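3' terminal uridylyl transferase (Trypanosoma brucei, PDB 5HZD) catalyses the addition of uridines from UTP to the 3' ends of guide RNAs and other mitochondrial RNAs in trypanosome RNA editing. Local coordinates at residues A[203-208]-A[260-265]. Sequence-based numbering, arbitrary orientation.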
ATOM      1  N   LEU A 203      -4.035  15.350  37.087  1.00 20.91           N
ATOM      2  CA  LEU A 203      -3.557  16.699  37.374  1.00 20.69           C
ATOM      3  C   LEU A 203      -2.389  16.654  38.331  1.00 23.93           C
ATOM      4  O   LEU A 203      -2.291  15.743  39.162  1.00 26.24           O
ATOM      5  CB  LEU A 203      -4.684  17.541  38.001  1.00 21.19           C
ATOM      6  CG  LEU A 203      -5.806  18.002  37.061  1.00 22.07           C
ATOM      7  CD1 LEU A 203      -6.686  16.839  36.562  1.00 30.09           C
ATOM      8  CD2 LEU A 203      -6.641  19.054  37.778  1.00 22.25           C
ATOM      9  N   ASN A 204      -1.520  17.663  38.266  1.00 21.34           N
ATOM     10  CA  ASN A 204      -0.369  17.703  39.167  1.00 22.42           C
ATOM     11  C   ASN A 204      -0.632  18.263  40.569  1.00 22.95           C
ATOM     12  O   ASN A 204       0.287  18.431  41.377  1.00 26.65           O
ATOM     13  CB  ASN A 204       0.818  18.412  38.481  1.00 24.39           C
ATOM     14  CG  ASN A 204       0.568  19.882  38.303  1.00 28.32           C
ATOM     15  OD1 ASN A 204      -0.567  20.341  38.452  1.00 23.97           O
ATOM     16  ND2 ASN A 204       1.610  20.636  37.987  1.00 26.66           N
ATOM     17  N   GLY A 205      -1.896  18.559  40.873  1.00 22.63           N
ATOM     18  CA  GLY A 205      -2.294  19.002  42.189  1.00 23.40           C
ATOM     19  C   GLY A 205      -3.806  19.002  42.190  1.00 23.48           C
ATOM     20  O   GLY A 205      -4.412  18.672  41.183  1.00 23.24           O
ATOM     21  N   PRO A 206      -4.409  19.360  43.316  1.00 25.57           N
ATOM     22  CA  PRO A 206      -5.872  19.372  43.417  1.00 30.13           C
ATOM     23  C   PRO A 206      -6.459  20.586  42.693  1.00 25.67           C
ATOM     24  O   PRO A 206      -5.898  21.686  42.783  1.00 31.87           O
ATOM     25  CB  PRO A 206      -6.108  19.468  44.927  1.00 34.41           C
ATOM     26  CG  PRO A 206      -4.876  20.104  45.469  1.00 37.32           C
ATOM     27  CD  PRO A 206      -3.750  19.632  44.598  1.00 31.21           C
ATOM     28  N   ALA A 207      -7.570  20.371  41.988  1.00 24.85           N
ATOM     29  CA  ALA A 207      -8.263  21.431  41.270  1.00 23.97           C
ATOM     30  C   ALA A 207      -9.284  22.093  42.180  1.00 24.76           C
ATOM     31  O   ALA A 207     -10.010  21.408  42.899  1.00 26.49           O
ATOM     32  CB  ALA A 207      -8.980  20.836  40.049  1.00 23.36           C
ATOM     33  N   THR A 208      -9.357  23.415  42.142  1.00 25.06           N
ATOM     34  CA  THR A 208     -10.449  24.120  42.794  1.00 25.80           C
ATOM     35  C   THR A 208     -11.736  23.891  42.018  1.00 25.64           C
ATOM     36  O   THR A 208     -11.735  23.335  40.931  1.00 24.96           O
ATOM     37  CB  THR A 208     -10.195  25.632  42.836  1.00 26.17           C
ATOM     38  OG1 THR A 208     -10.130  26.135  41.493  1.00 25.64           O
ATOM     39  CG2 THR A 208      -8.868  25.953  43.557  1.00 26.37           C
ATOM     40  N   LEU A 260      -6.415  26.260  32.988  1.00 27.85           N
ATOM     41  CA  LEU A 260      -6.962  26.242  34.320  1.00 25.88           C
ATOM     42  C   LEU A 260      -6.559  27.532  35.013  1.00 33.21           C
ATOM     43  O   LEU A 260      -5.621  28.217  34.593  1.00 36.55           O
ATOM     44  CB  LEU A 260      -6.483  24.998  35.071  1.00 23.14           C
ATOM     45  CG  LEU A 260      -6.790  23.699  34.307  1.00 22.65           C
ATOM     46  CD1 LEU A 260      -6.367  22.511  35.150  1.00 25.86           C
ATOM     47  CD2 LEU A 260      -8.245  23.571  33.872  1.00 21.98           C
ATOM     48  N   ALA A 261      -7.291  27.868  36.058  1.00 23.27           N
ATOM     49  CA  ALA A 261      -7.075  29.128  36.780  1.00 24.84           C
ATOM     50  C   ALA A 261      -5.863  29.058  37.722  1.00 28.77           C
ATOM     51  O   ALA A 261      -5.045  29.984  37.729  1.00 30.02           O
ATOM     52  CB  ALA A 261      -8.329  29.512  37.535  1.00 25.69           C
ATOM     53  N   SER A 262      -5.747  27.967  38.495  1.00 24.12           N
ATOM     54  CA  SER A 262      -4.713  27.858  39.542  1.00 25.34           C
ATOM     55  C   SER A 262      -3.337  27.846  38.925  1.00 24.04           C
ATOM     56  O   SER A 262      -3.057  27.076  38.020  1.00 23.36           O
ATOM     57  CB  SER A 262      -4.886  26.581  40.389  1.00 25.55           C
ATOM     58  OG  SER A 262      -6.079  26.632  41.149  1.00 25.79           O
ATOM     59  N   ALA A 263      -2.478  28.716  39.434  1.00 24.52           N
ATOM     60  CA  ALA A 263      -1.143  28.817  38.887  1.00 24.27           C
ATOM     61  C   ALA A 263      -0.421  27.479  38.961  1.00 23.83           C
ATOM     62  O   ALA A 263      -0.397  26.834  40.024  1.00 27.33           O
ATOM     63  CB  ALA A 263      -0.372  29.863  39.644  1.00 25.35           C
ATOM     64  N   SER A 264       0.192  27.117  37.839  1.00 23.21           N
ATOM     65  CA  SER A 264       1.007  25.914  37.662  1.00 22.76           C
ATOM     66  C   SER A 264       0.263  24.600  37.752  1.00 26.47           C
ATOM     67  O   SER A 264       0.885  23.543  37.782  1.00 23.08           O
ATOM     68  CB  SER A 264       2.190  25.891  38.614  1.00 24.20           C
ATOM     69  OG  SER A 264       3.043  27.008  38.397  1.00 29.10           O
ATOM     70  N   LEU A 265      -1.063  24.657  37.787  1.00 22.43           N
ATOM     71  CA  LEU A 265      -1.831  23.420  37.691  1.00 22.07           C
ATOM     72  C   LEU A 265      -1.842  22.922  36.258  1.00 22.43           C
ATOM     73  O   LEU A 265      -2.212  23.651  35.332  1.00 21.13           O
ATOM     74  CB  LEU A 265      -3.249  23.651  38.203  1.00 22.47           C
ATOM     75  CG  LEU A 265      -4.158  22.420  38.309  1.00 25.95           C
ATOM     76  CD1 LEU A 265      -3.615  21.479  39.397  1.00 25.78           C
ATOM     77  CD2 LEU A 265      -5.530  22.911  38.708  1.00 22.68           C
TER
HETATM   78  O   HOH W   1      -5.374  24.281  42.852  1.00 37.42           O
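The nearest CA atoms across the two segments are those of Asn-204 and Leu-265, 6.1 Å apart. Residues 262-265 form a type II beta turn, closed by a hydrogen bond from Leu-265 N to Ser-262 O. Leu-265, with Ser-264 and Ser-262, faces segment 203-208. That segment runs from the last residue of strand 198-203 to Thr-208, the N-cap of helix 209-223, and the turn leads into strand 267-271. The two strands are antiparallel neighbours in a four-stranded sheet, so the contact joins the loops at one end of that pair. This sheet belongs to a small domain inserted between strands 174-177 and 285-288 of the catalytic palm sheet. The region lies away from the annotated catalytic, UTP and zinc sites.

Asn-204 makes the one direct hydrogen bond between the segments. A chi1 of 69° turns its amide to the turn, where ND2 donates to Ser-264 O at 3.0 Å. The bond is nearly straight (168° at the hydrogen), and the acceptor lies in the side-chain amide plane. The same amide offers OD1 to the backbone N of Arg-266, so both of its ends are held.

Leu-265 is the main apolar element. Its CG is anti to the backbone N (chi1 -174°), and its two methyls meet different parts of the loop. CD2 packs on Leu-203 CD2 at 4.1 Å and beside Ala-207. CD1 lies 3.4 Å from Gly-205 O, a carbonyl buried here without a polar partner in the model. Trp-233 touches Leu-203 and Ala-207 from strand 228-233.

At the other end, Ser-262 OG hydrogen-bonds to OD2 of Asp-211, which also accepts from Thr-208 N. One water bridges the segments, donating to Ser-262 OG at 3.0 Å and to Pro-206 O at 2.6 Å.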